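Local coordinates for ribonucleoside-diphosphate reductase subunit beta (Streptococcus sanguinis, PDB 4N83), which probably provides precursors for DNA synthesis as the metal-binding small subunit of an enzyme that reduces ribonucleoside diphosphates to their deoxy forms, at residues Y235-Y240 against G244-V249; E27-D32 against I93-S98; A260-N263 against D267-F270; S106-L111 against D118-W123. All blocks are in the same frame, centred on the assembly; numbering follows the deposited sequence.

Interaction 1: residues Y235-Y240 against G244-V249; sequences YTESLY and GWTEEV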
loop_
_atom_site.group_PDB
_atom_site.type_symbol
_atom_site.label_atom_id
_atom_site.label_comp_id
_atom_site.label_asym_id
_atom_site.label_seq_id
_atom_site.Cartn_x
_atom_site.Cartn_y
_atom_site.Cartn_z
ATOM N N TYR A 235 -13.281 22.506 17.735
ATOM C CA TYR A 235 -13.674 21.093 17.732
ATOM C C TYR A 235 -13.508 20.457 19.115
ATOM O O TYR A 235 -14.287 19.583 19.498
ATOM C CB TYR A 235 -12.857 20.317 16.689
ATOM C CG TYR A 235 -13.214 18.848 16.572
ATOM C CD1 TYR A 235 -14.360 18.440 15.895
ATOM C CD2 TYR A 235 -12.400 17.867 17.132
ATOM C CE1 TYR A 235 -14.688 17.098 15.785
ATOM C CE2 TYR A 235 -12.719 16.522 17.026
ATOM C CZ TYR A 235 -13.863 16.143 16.351
ATOM O OH TYR A 235 -14.183 14.807 16.244
ATOM N N THR A 236 -12.491 20.894 19.854
ATOM C CA THR A 236 -12.255 20.415 21.217
ATOM C C THR A 236 -13.400 20.839 22.136
ATOM O O THR A 236 -13.963 20.014 22.857
ATOM C CB THR A 236 -10.921 20.951 21.781
ATOM O OG1 THR A 236 -9.847 20.603 20.899
ATOM C CG2 THR A 236 -10.639 20.374 23.163
ATOM N N GLU A 237 -13.740 22.126 22.099
ATOM C CA GLU A 237 -14.856 22.662 22.883
ATOM C C GLU A 237 -16.208 22.102 22.425
ATOM O O GLU A 237 -17.149 22.022 23.217
ATOM C CB GLU A 237 -14.866 24.195 22.827
ATOM C CG GLU A 237 -13.732 24.840 23.611
ATOM C CD GLU A 237 -13.653 26.344 23.425
ATOM O OE1 GLU A 237 -14.710 27.009 23.454
ATOM O OE2 GLU A 237 -12.528 26.863 23.267
ATOM N N SER A 238 -16.296 21.711 21.155
ATOM C CA SER A 238 -17.505 21.086 20.610
ATOM C C SER A 238 -17.767 19.687 21.184
ATOM O O SER A 238 -18.903 19.212 21.156
ATOM C CB SER A 238 -17.423 21.010 19.081
ATOM O OG SER A 238 -18.550 20.347 18.533
ATOM N N LEU A 239 -16.721 19.036 21.693
ATOM C CA LEU A 239 -16.830 17.680 22.237
ATOM C C LEU A 239 -16.660 17.619 23.757
ATOM O O LEU A 239 -17.512 17.072 24.458
ATOM C CB LEU A 239 -15.782 16.770 21.589
ATOM C CG LEU A 239 -15.936 16.441 20.102
ATOM C CD1 LEU A 239 -14.798 15.534 19.655
ATOM C CD2 LEU A 239 -17.285 15.796 19.817
ATOM N N TYR A 240 -15.564 18.187 24.255
ATOM C CA TYR A 240 -15.091 17.923 25.624
ATOM C C TYR A 240 -15.638 18.841 26.733
ATOM O O TYR A 240 -15.234 18.707 27.889
ATOM C CB TYR A 240 -13.555 17.962 25.648
ATOM C CG TYR A 240 -12.895 16.840 24.872
ATOM C CD1 TYR A 240 -12.503 17.015 23.547
ATOM C CD2 TYR A 240 -12.657 15.604 25.468
ATOM C CE1 TYR A 240 -11.897 15.991 22.837
ATOM C CE2 TYR A 240 -12.051 14.573 24.765
ATOM C CZ TYR A 240 -11.672 14.772 23.451
ATOM O OH TYR A 240 -11.070 13.752 22.751
ATOM N N GLY A 244 -15.925 17.633 30.434
ATOM C CA GLY A 244 -15.074 18.573 31.162
ATOM C C GLY A 244 -13.586 18.269 31.127
ATOM O O GLY A 244 -12.909 18.382 32.150
ATOM N N TRP A 245 -13.076 17.889 29.956
ATOM C CA TRP A 245 -11.632 17.710 29.752
ATOM C C TRP A 245 -11.100 18.682 28.691
ATOM O O TRP A 245 -10.049 18.438 28.098
ATOM C CB TRP A 245 -11.303 16.272 29.325
ATOM C CG TRP A 245 -11.977 15.189 30.123
ATOM C CD1 TRP A 245 -12.277 15.210 31.455
ATOM C CD2 TRP A 245 -12.405 13.909 29.637
ATOM N NE1 TRP A 245 -12.882 14.032 31.824
ATOM C CE2 TRP A 245 -12.969 13.215 30.728
ATOM C CE3 TRP A 245 -12.370 13.285 28.382
ATOM C CZ2 TRP A 245 -13.497 11.926 30.604
ATOM C CZ3 TRP A 245 -12.895 12.003 28.259
ATOM C CH2 TRP A 245 -13.451 11.338 29.365
ATOM N N THR A 246 -11.818 19.784 28.467
ATOM C CA THR A 246 -11.498 20.726 27.389
ATOM C C THR A 246 -10.092 21.312 27.508
ATOM O O THR A 246 -9.348 21.347 26.529
ATOM C CB THR A 246 -12.512 21.887 27.349
ATOM O OG1 THR A 246 -13.838 21.364 27.210
ATOM C CG2 THR A 246 -12.224 22.831 26.190
ATOM N N GLU A 247 -9.739 21.771 28.704
ATOM C CA GLU A 247 -8.438 22.403 28.935
ATOM C C GLU A 247 -7.278 21.404 28.945
ATOM O O GLU A 247 -6.133 21.786 28.707
ATOM C CB GLU A 247 -8.456 23.201 30.244
ATOM C CG GLU A 247 -9.418 24.383 30.240
ATOM C CD GLU A 247 -9.088 25.423 29.182
ATOM O OE1 GLU A 247 -7.902 25.560 28.814
ATOM O OE2 GLU A 247 -10.022 26.110 28.716
ATOM N N GLU A 248 -7.573 20.135 29.221
ATOM C CA GLU A 248 -6.557 19.079 29.182
ATOM C C GLU A 248 -6.201 18.684 27.746
ATOM O O GLU A 248 -5.040 18.392 27.452
ATOM C CB GLU A 248 -7.027 17.844 29.954
ATOM C CG GLU A 248 -7.144 18.057 31.453
ATOM C CD GLU A 248 -7.553 16.796 32.189
ATOM O OE1 GLU A 248 -6.830 16.389 33.122
ATOM O OE2 GLU A 248 -8.594 16.206 31.828
ATOM N N VAL A 249 -7.201 18.666 26.865
ATOM C CA VAL A 249 -6.985 18.367 25.443
ATOM C C VAL A 249 -6.200 19.500 24.773
ATOM O O VAL A 249 -5.372 19.254 23.894
ATOM C CB VAL A 249 -8.322 18.136 24.696
ATOM C CG1 VAL A 249 -8.096 17.996 23.194
ATOM C CG2 VAL A 249 -9.030 16.902 25.237
#
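Tyr-240 and Val-249 form the buried, closely packed side of the tight turn that joins two consecutive helices of the ferritin-like fold, 211-240 and 246-263. CG2 of Val-249 sits over one face of the tyrosine ring, 3.6 Å from its centroid and 1° off the ring normal, a CH-pi contact. Valine suits the place because its two methyls divide the work: CG2 caps the ring while CG1 meets CG2 of Thr-236 at 3.5 Å. OG1 of Thr-236 turns back to Glu-232 O of its own helix. The tyrosine is buried, and its hydroxyl is hydrogen-bonded to Thr-167 OG1 on helix 162-173. CE3 of Trp-245 comes up at the edge of the same ring, 3.7 Å from Tyr-240 CD2. The solvent side is looser: there the aliphatic part of Glu-237 lies across Thr-246, with CG 3.6 Å from Thr-246 CG2, and its carboxylate is engaged by Lys-250. Gly-244 suits the exposed turn because its positive phi favours glycine. Two backbone N-H groups close that turn on Tyr-240 O: Trp-245 N at 3.1 Å in the carbonyl plane, and Gly-244 N at 2.8 Å, raised 36° above it.

Interaction 2: residues E27-D32 against I93-S98; sequences EQFWLD and IQFMES. With MN (manganese (II) ion), chain J; MN (manganese (II) ion), chain I.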
loop_
_atom_site.group_PDB
_atom_site.type_symbol
_atom_site.label_atom_id
_atom_site.label_comp_id
_atom_site.label_asym_id
_atom_site.label_seq_id
_atom_site.Cartn_x
_atom_site.Cartn_y
_atom_site.Cartn_z
ATOM N N GLU A 27 7.833 -4.559 9.674
ATOM C CA GLU A 27 7.853 -5.265 10.956
ATOM C C GLU A 27 6.704 -4.808 11.861
ATOM O O GLU A 27 6.226 -5.576 12.697
ATOM C CB GLU A 27 9.192 -5.059 11.670
ATOM C CG GLU A 27 10.349 -5.851 11.076
ATOM C CD GLU A 27 11.679 -5.557 11.752
ATOM O OE1 GLU A 27 11.846 -4.452 12.316
ATOM O OE2 GLU A 27 12.568 -6.433 11.717
ATOM N N GLN A 28 6.267 -3.560 11.686
ATOM C CA GLN A 28 5.114 -3.019 12.413
ATOM C C GLN A 28 3.786 -3.230 11.667
ATOM O O GLN A 28 2.885 -2.394 11.753
ATOM C CB GLN A 28 5.317 -1.524 12.694
ATOM C CG GLN A 28 6.332 -1.214 13.781
ATOM C CD GLN A 28 6.508 0.278 14.010
ATOM O OE1 GLN A 28 5.652 1.084 13.631
ATOM N NE2 GLN A 28 7.617 0.656 14.637
ATOM N N PHE A 29 3.667 -4.341 10.940
ATOM C CA PHE A 29 2.423 -4.708 10.254
ATOM C C PHE A 29 1.416 -5.267 11.262
ATOM O O PHE A 29 1.798 -5.987 12.187
ATOM C CB PHE A 29 2.720 -5.743 9.157
ATOM C CG PHE A 29 1.495 -6.372 8.543
ATOM C CD1 PHE A 29 0.998 -5.921 7.327
ATOM C CD2 PHE A 29 0.858 -7.441 9.167
ATOM C CE1 PHE A 29 -0.120 -6.510 6.755
ATOM C CE2 PHE A 29 -0.262 -8.029 8.602
ATOM C CZ PHE A 29 -0.751 -7.564 7.394
ATOM N N TRP A 30 0.137 -4.941 11.080
ATOM C CA TRP A 30 -0.920 -5.453 11.961
ATOM C C TRP A 30 -2.314 -5.385 11.333
ATOM O O TRP A 30 -2.529 -4.686 10.339
ATOM C CB TRP A 30 -0.921 -4.698 13.292
ATOM C CG TRP A 30 -1.198 -3.230 13.164
ATOM C CD1 TRP A 30 -0.304 -2.254 12.845
ATOM C CD2 TRP A 30 -2.454 -2.574 13.366
ATOM N NE1 TRP A 30 -0.922 -1.029 12.830
ATOM C CE2 TRP A 30 -2.244 -1.197 13.146
ATOM C CE3 TRP A 30 -3.737 -3.017 13.708
ATOM C CZ2 TRP A 30 -3.271 -0.256 13.258
ATOM C CZ3 TRP A 30 -4.759 -2.080 13.820
ATOM C CH2 TRP A 30 -4.517 -0.715 13.595
ATOM N N LEU A 31 -3.249 -6.121 11.932
ATOM C CA LEU A 31 -4.644 -6.147 11.489
ATOM C C LEU A 31 -5.613 -6.078 12.671
ATOM O O LEU A 31 -5.338 -6.606 13.748
ATOM C CB LEU A 31 -4.926 -7.411 10.670
ATOM C CG LEU A 31 -4.397 -7.447 9.235
ATOM C CD1 LEU A 31 -4.551 -8.843 8.650
ATOM C CD2 LEU A 31 -5.105 -6.421 8.362
ATOM N N ASP A 32 -6.752 -5.432 12.443
ATOM C CA ASP A 32 -7.799 -5.291 13.460
ATOM C C ASP A 32 -8.490 -6.614 13.808
ATOM O O ASP A 32 -9.069 -6.748 14.887
ATOM C CB ASP A 32 -8.851 -4.261 13.016
ATOM C CG ASP A 32 -9.384 -4.522 11.615
ATOM O OD1 ASP A 32 -10.505 -5.058 11.492
ATOM O OD2 ASP A 32 -8.676 -4.200 10.637
ATOM N N ILE A 93 3.090 2.817 3.440
ATOM C CA ILE A 93 2.445 3.846 4.255
ATOM C C ILE A 93 0.966 3.953 3.900
ATOM O O ILE A 93 0.113 3.933 4.784
ATOM C CB ILE A 93 3.113 5.231 4.084
ATOM C CG1 ILE A 93 4.523 5.221 4.686
ATOM C CG2 ILE A 93 2.274 6.319 4.749
ATOM C CD1 ILE A 93 5.412 6.360 4.232
ATOM N N GLN A 94 0.673 4.049 2.605
ATOM C CA GLN A 94 -0.702 4.227 2.132
ATOM C C GLN A 94 -1.612 3.056 2.493
ATOM O O GLN A 94 -2.783 3.258 2.825
ATOM C CB GLN A 94 -0.730 4.440 0.619
ATOM C CG GLN A 94 -2.083 4.911 0.112
ATOM C CD GLN A 94 -2.074 5.241 -1.364
ATOM O OE1 GLN A 94 -1.367 4.605 -2.147
ATOM N NE2 GLN A 94 -2.862 6.240 -1.755
ATOM N N PHE A 95 -1.078 1.838 2.410
ATOM C CA PHE A 95 -1.824 0.643 2.809
ATOM C C PHE A 95 -2.165 0.672 4.300
ATOM O O PHE A 95 -3.303 0.398 4.682
ATOM C CB PHE A 95 -1.045 -0.632 2.466
ATOM C CG PHE A 95 -1.496 -1.843 3.235
ATOM C CD1 PHE A 95 -2.810 -2.290 3.153
ATOM C CD2 PHE A 95 -0.608 -2.537 4.044
ATOM C CE1 PHE A 95 -3.227 -3.399 3.868
ATOM C CE2 PHE A 95 -1.017 -3.650 4.757
ATOM C CZ PHE A 95 -2.328 -4.083 4.669
ATOM N N MET A 96 -1.184 1.006 5.134
ATOM C CA MET A 96 -1.405 1.083 6.581
ATOM C C MET A 96 -2.392 2.189 6.960
ATOM O O MET A 96 -3.094 2.067 7.961
ATOM C CB MET A 96 -0.079 1.269 7.334
ATOM C CG MET A 96 0.853 0.063 7.295
ATOM S SD MET A 96 0.074 -1.513 7.713
ATOM C CE MET A 96 -0.678 -1.127 9.292
ATOM N N GLU A 97 -2.450 3.255 6.163
ATOM C CA GLU A 97 -3.437 4.317 6.380
ATOM C C GLU A 97 -4.863 3.801 6.150
ATOM O O GLU A 97 -5.802 4.255 6.806
ATOM C CB GLU A 97 -3.164 5.530 5.479
ATOM C CG GLU A 97 -1.824 6.228 5.707
ATOM C CD GLU A 97 -1.735 6.993 7.017
ATOM O OE1 GLU A 97 -2.658 6.893 7.852
ATOM O OE2 GLU A 97 -0.724 7.702 7.217
ATOM N N SER A 98 -5.018 2.855 5.224
ATOM C CA SER A 98 -6.309 2.188 5.001
ATOM C C SER A 98 -6.663 1.240 6.149
ATOM O O SER A 98 -7.836 1.102 6.500
ATOM C CB SER A 98 -6.326 1.425 3.668
ATOM O OG SER A 98 -6.703 2.270 2.593
HETATM MN MN MN J . -3.198 7.410 9.940
HETATM MN MN MN I . 0.855 8.923 8.019
#
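Phe-29 and Phe-95 supply the aromatic part of this buried contact: CE1 of Phe-29 approaches CE2 of Phe-95 at 3.6 Å, arriving at the edge of the Phe-95 ring near its plane. Phe-95 reaches out from the helix with CG anti to its backbone N (chi1 160°), and large flat rings suit a place where the dimer partner also packs, since Phe-29 stacks on Phe-29 of the second subunit. The sulfur contact comes from Met-96, whose bends at chi2 and chi3 bring SD to 5.5 Å from the centroid of the Phe-29 ring, an oblique Met-aromatic contact, and set CE 3.5 Å from NE1 of Trp-30. The flexible thioether can thus serve both aromatic neighbours, while the indole N-H is spent on a hydrogen bond to Asp-190. The contact sets helix 84-111, a metal-bearing helix of the ferritin-like bundle, against the extended chain after helix 16-27. Metal coordination belongs to Glu-97, next along that helix. Its carboxylate bridges two manganese ions, OE1 at 2.2 Å from one and OE2 at 2.1 Å from the other; Asp-66, His-100, Glu-157, Glu-191 and His-194 complete the site.

Interaction 3: residues A260-N263 against D267-F270; sequences ALMN and DPLF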
loop_
_atom_site.group_PDB
_atom_site.type_symbol
_atom_site.label_atom_id
_atom_site.label_comp_id
_atom_site.label_asym_id
_atom_site.label_seq_id
_atom_site.Cartn_x
_atom_site.Cartn_y
_atom_site.Cartn_z
ATOM N N ALA A 260 5.436 17.542 16.020
ATOM C CA ALA A 260 5.244 17.779 14.588
ATOM C C ALA A 260 6.289 18.764 14.066
ATOM O O ALA A 260 6.810 18.604 12.960
ATOM C CB ALA A 260 3.841 18.303 14.321
ATOM N N LEU A 261 6.582 19.784 14.871
ATOM C CA LEU A 261 7.659 20.731 14.575
ATOM C C LEU A 261 9.022 20.040 14.600
ATOM O O LEU A 261 9.852 20.262 13.717
ATOM C CB LEU A 261 7.652 21.890 15.582
ATOM C CG LEU A 261 6.575 22.961 15.383
ATOM C CD1 LEU A 261 6.237 23.658 16.695
ATOM C CD2 LEU A 261 7.017 23.973 14.336
ATOM N N MET A 262 9.238 19.201 15.611
ATOM C CA MET A 262 10.522 18.526 15.799
ATOM C C MET A 262 10.828 17.527 14.684
ATOM O O MET A 262 11.987 17.359 14.303
ATOM C CB MET A 262 10.559 17.823 17.159
ATOM C CG MET A 262 11.934 17.294 17.544
ATOM S SD MET A 262 12.197 17.242 19.327
ATOM C CE MET A 262 12.342 18.989 19.706
ATOM N N ASN A 263 9.793 16.867 14.166
ATOM C CA ASN A 263 9.955 15.963 13.026
ATOM C C ASN A 263 10.328 16.717 11.752
ATOM O O ASN A 263 11.165 16.253 10.978
ATOM C CB ASN A 263 8.679 15.148 12.785
ATOM C CG ASN A 263 8.400 14.141 13.888
ATOM O OD1 ASN A 263 7.244 13.858 14.198
ATOM N ND2 ASN A 263 9.454 13.591 14.481
ATOM N N ASP A 267 11.883 24.153 15.759
ATOM C CA ASP A 267 11.987 24.240 17.213
ATOM C C ASP A 267 10.609 24.135 17.870
ATOM O O ASP A 267 9.605 24.513 17.262
ATOM C CB ASP A 267 12.666 25.555 17.604
ATOM C CG ASP A 267 14.042 25.709 16.976
ATOM O OD1 ASP A 267 14.878 24.797 17.142
ATOM O OD2 ASP A 267 14.287 26.740 16.316
ATOM N N PRO A 268 10.555 23.619 19.114
ATOM C CA PRO A 268 9.283 23.470 19.827
ATOM C C PRO A 268 8.688 24.817 20.240
ATOM O O PRO A 268 9.344 25.595 20.935
ATOM C CB PRO A 268 9.665 22.642 21.059
ATOM C CG PRO A 268 11.105 22.942 21.285
ATOM C CD PRO A 268 11.695 23.141 19.919
ATOM N N LEU A 269 7.451 25.074 19.819
ATOM C CA LEU A 269 6.829 26.389 19.981
ATOM C C LEU A 269 6.302 26.616 21.399
ATOM O O LEU A 269 6.673 27.591 22.054
ATOM C CB LEU A 269 5.695 26.563 18.962
ATOM C CG LEU A 269 5.204 27.988 18.695
ATOM C CD1 LEU A 269 6.270 28.809 17.985
ATOM C CD2 LEU A 269 3.922 27.960 17.878
ATOM N N PHE A 270 5.446 25.712 21.869
ATOM C CA PHE A 270 4.756 25.881 23.151
ATOM C C PHE A 270 5.608 25.424 24.339
ATOM O O PHE A 270 6.517 24.610 24.174
ATOM C CB PHE A 270 3.430 25.117 23.139
ATOM C CG PHE A 270 2.469 25.594 22.087
ATOM C CD1 PHE A 270 2.452 25.010 20.827
ATOM C CD2 PHE A 270 1.586 26.631 22.355
ATOM C CE1 PHE A 270 1.569 25.450 19.854
ATOM C CE2 PHE A 270 0.701 27.075 21.385
ATOM C CZ PHE A 270 0.692 26.483 20.134
#
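Leu-261 is the residue most deeply engaged here, its side chain wrapped against the backbone of Asp-267 and the start of Leu-269. The contact joins the last turn of helix 246-263 to the chain just beyond it, which reverses through three residues and runs back alongside the helix without regular structure. CD1 of Leu-261 does most of the touching: it lies 3.5 Å from Asp-267 O, 3.6 Å from Leu-269 N and 3.7 Å from Leu-269 CB. Its CB is also near the same carbonyl, at 3.7 Å from Asp-267 O, so the leucine lies with its whole side chain close to that one oxygen. A leucine suits the spot because it also packs on Met-221 and Tyr-222 of helix 211-240. Asp-267 contributes backbone alone, and its bond to CB points away from the helix, as befits a charged residue at an exposed position. Met-262 lies nearer the surface, with CG anti to the backbone N (chi1 -170°) and its chain reaching out until CE comes to 4.2 Å from Pro-268 CD. The proline suits a surface segment, since its ring restrains phi and offers carbon to the methionine. No hydrogen bond crosses between 260-263 and 267-270; their contact is one of dispersion and burial. A polar tie is supplied by Asn-258 OD1, which accepts from Phe-270 N, so at least part of the directional hold comes from about one turn earlier.

Interaction 4: residues S106-L111 against D118-W123; sequences SIFSTL and DEIFAW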
loop_
_atom_site.group_PDB
_atom_site.type_symbol
_atom_site.label_atom_id
_atom_site.label_comp_id
_atom_site.label_asym_id
_atom_site.label_seq_id
_atom_site.Cartn_x
_atom_site.Cartn_y
_atom_site.Cartn_z
ATOM N N SER A 106 -14.240 -1.761 12.974
ATOM C CA SER A 106 -14.236 -2.946 13.840
ATOM C C SER A 106 -14.574 -2.596 15.288
ATOM O O SER A 106 -15.193 -3.393 15.994
ATOM C CB SER A 106 -12.876 -3.643 13.787
ATOM O OG SER A 106 -12.568 -4.044 12.467
ATOM N N ILE A 107 -14.160 -1.407 15.725
ATOM C CA ILE A 107 -14.498 -0.907 17.058
ATOM C C ILE A 107 -15.998 -0.654 17.153
ATOM O O ILE A 107 -16.637 -1.042 18.130
ATOM C CB ILE A 107 -13.742 0.402 17.392
ATOM C CG1 ILE A 107 -12.234 0.143 17.484
ATOM C CG2 ILE A 107 -14.251 1.003 18.699
ATOM C CD1 ILE A 107 -11.393 1.401 17.454
ATOM N N PHE A 108 -16.551 -0.007 16.128
ATOM C CA PHE A 108 -17.978 0.313 16.093
ATOM C C PHE A 108 -18.848 -0.945 16.034
ATOM O O PHE A 108 -19.909 -0.998 16.658
ATOM C CB PHE A 108 -18.320 1.216 14.896
ATOM C CG PHE A 108 -17.579 2.531 14.874
ATOM C CD1 PHE A 108 -17.466 3.313 16.019
ATOM C CD2 PHE A 108 -17.024 3.004 13.690
ATOM C CE1 PHE A 108 -16.792 4.524 15.988
ATOM C CE2 PHE A 108 -16.352 4.214 13.653
ATOM C CZ PHE A 108 -16.236 4.976 14.803
ATOM N N SER A 109 -18.397 -1.950 15.285
ATOM C CA SER A 109 -19.165 -3.184 15.099
ATOM C C SER A 109 -19.405 -3.930 16.411
ATOM O O SER A 109 -20.517 -4.392 16.669
ATOM C CB SER A 109 -18.461 -4.109 14.105
ATOM O OG SER A 109 -18.363 -3.500 12.831
ATOM N N THR A 110 -18.361 -4.041 17.231
ATOM C CA THR A 110 -18.450 -4.759 18.502
ATOM C C THR A 110 -19.227 -3.951 19.541
ATOM O O THR A 110 -20.191 -4.448 20.125
ATOM C CB THR A 110 -17.053 -5.089 19.067
ATOM O OG1 THR A 110 -16.199 -5.551 18.014
ATOM C CG2 THR A 110 -17.147 -6.161 20.150
ATOM N N LEU A 111 -18.805 -2.708 19.758
ATOM C CA LEU A 111 -19.401 -1.845 20.782
ATOM C C LEU A 111 -20.824 -1.420 20.431
ATOM O O LEU A 111 -21.748 -1.622 21.221
ATOM C CB LEU A 111 -18.539 -0.594 21.011
ATOM C CG LEU A 111 -17.330 -0.724 21.942
ATOM C CD1 LEU A 111 -16.368 -1.818 21.497
ATOM C CD2 LEU A 111 -16.610 0.614 22.044
ATOM N N ASP A 118 -24.707 4.126 11.840
ATOM C CA ASP A 118 -25.263 5.063 10.858
ATOM C C ASP A 118 -25.333 6.485 11.421
ATOM O O ASP A 118 -25.074 7.453 10.705
ATOM C CB ASP A 118 -26.664 4.622 10.416
ATOM C CG ASP A 118 -26.644 3.370 9.560
ATOM O OD1 ASP A 118 -25.865 3.322 8.586
ATOM O OD2 ASP A 118 -27.422 2.437 9.851
ATOM N N GLU A 119 -25.685 6.595 12.701
ATOM C CA GLU A 119 -25.770 7.889 13.384
ATOM C C GLU A 119 -24.414 8.585 13.509
ATOM O O GLU A 119 -24.322 9.802 13.336
ATOM C CB GLU A 119 -26.394 7.729 14.777
ATOM C CG GLU A 119 -27.903 7.541 14.763
ATOM C CD GLU A 119 -28.509 7.514 16.155
ATOM O OE1 GLU A 119 -27.869 6.966 17.080
ATOM O OE2 GLU A 119 -29.630 8.038 16.324
ATOM N N ILE A 120 -23.371 7.817 13.813
ATOM C CA ILE A 120 -22.026 8.371 13.976
ATOM C C ILE A 120 -21.470 8.860 12.638
ATOM O O ILE A 120 -21.014 10.000 12.533
ATOM C CB ILE A 120 -21.062 7.345 14.611
ATOM C CG1 ILE A 120 -21.475 7.063 16.060
ATOM C CG2 ILE A 120 -19.623 7.855 14.575
ATOM C CD1 ILE A 120 -20.901 5.782 16.628
ATOM N N PHE A 121 -21.514 7.999 11.623
ATOM C CA PHE A 121 -21.007 8.347 10.289
ATOM C C PHE A 121 -21.750 9.533 9.669
ATOM O O PHE A 121 -21.146 10.343 8.964
ATOM C CB PHE A 121 -21.060 7.136 9.340
ATOM C CG PHE A 121 -19.882 6.210 9.473
ATOM C CD1 PHE A 121 -18.638 6.576 8.974
ATOM C CD2 PHE A 121 -20.011 4.974 10.093
ATOM C CE1 PHE A 121 -17.547 5.730 9.095
ATOM C CE2 PHE A 121 -18.924 4.122 10.216
ATOM C CZ PHE A 121 -17.691 4.500 9.716
ATOM N N ALA A 122 -23.050 9.631 9.936
ATOM C CA ALA A 122 -23.864 10.739 9.434
ATOM C C ALA A 122 -23.387 12.092 9.969
ATOM O O ALA A 122 -23.341 13.074 9.229
ATOM C CB ALA A 122 -25.328 10.521 9.787
ATOM N N TRP A 123 -23.031 12.129 11.252
ATOM C CA TRP A 123 -22.588 13.366 11.905
ATOM C C TRP A 123 -21.186 13.800 11.468
ATOM O O TRP A 123 -20.932 14.994 11.291
ATOM C CB TRP A 123 -22.634 13.206 13.430
ATOM C CG TRP A 123 -22.076 14.377 14.183
ATOM C CD1 TRP A 123 -22.692 15.570 14.419
ATOM C CD2 TRP A 123 -20.786 14.461 14.800
ATOM N NE1 TRP A 123 -21.864 16.394 15.144
ATOM C CE2 TRP A 123 -20.687 15.738 15.391
ATOM C CE3 TRP A 123 -19.702 13.581 14.908
ATOM C CZ2 TRP A 123 -19.550 16.156 16.085
ATOM C CZ3 TRP A 123 -18.569 13.999 15.593
ATOM C CH2 TRP A 123 -18.504 15.276 16.174
#
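Phe-108 and Ile-120 mark the nearest approach of the two backbones, their CA atoms 9.3 Å apart on the consecutive helices 84-111 and 114-124. This is helix-helix packing within the ferritin-like bundle, between the end of a long metal-bearing helix and the short helix that follows it. At this usual packing distance the side chains fill the space between the helices, and Phe-108 does so with a bond to CB that leads toward the other helix and a ring that meets two residues there. CD1 of Phe-108 meets the tip of Ile-120, CD1, at 4.3 Å, while CD2 on the other flank of the ring is 4.1 Å from Phe-121 CE2. The two phenylalanine rings are steeply inclined, their planes at 79° and centroids 5.8 Å apart, but the approach is oblique. An aromatic residue suits position 108, which also packs on Phe-59 of helix 49-78 and lies about 4 Å, side chain to side chain, from Tyr-104, the predicted active-site residue. Phe-121 reaches the dimer interface, where it touches Asn-9 of the second subunit. On the same helix as Phe-108, Ser-109 OG is hydrogen-bonded to Asn-11 OD1 of that subunit. The final turn of helix 84-111 carries a side-chain bond as well: Thr-110 OG1 donates to Ser-106 O at 3.1 Å, with a C=O...donor angle of 169°.

Overall arrangement
Helix 84-111 joins interactions 2 and 4, whose centres are 21 Å apart: Glu-97 bridges the manganese pair in one, Phe-108 belongs to the other, and the predicted active-site Tyr-104 follows between them in the sequence. The two also meet directly, Asp-32 OD1 lying 2.5 Å from Ser-106 OG in a probable hydrogen bond, and both touch the second subunit. Interaction 1, where the side chain of Tyr-240 is about 12 Å from that of Tyr-104, packs against interaction 4 through Leu-239 CD2 and Trp-123 CH2, 3.9 Å apart. Helix 246-263 begins in interaction 1 and ends in interaction 3, their nearest atoms about 10 Å apart. Interaction 3, away from the annotated sites, is farthest from interaction 4, with centres 34 Å apart.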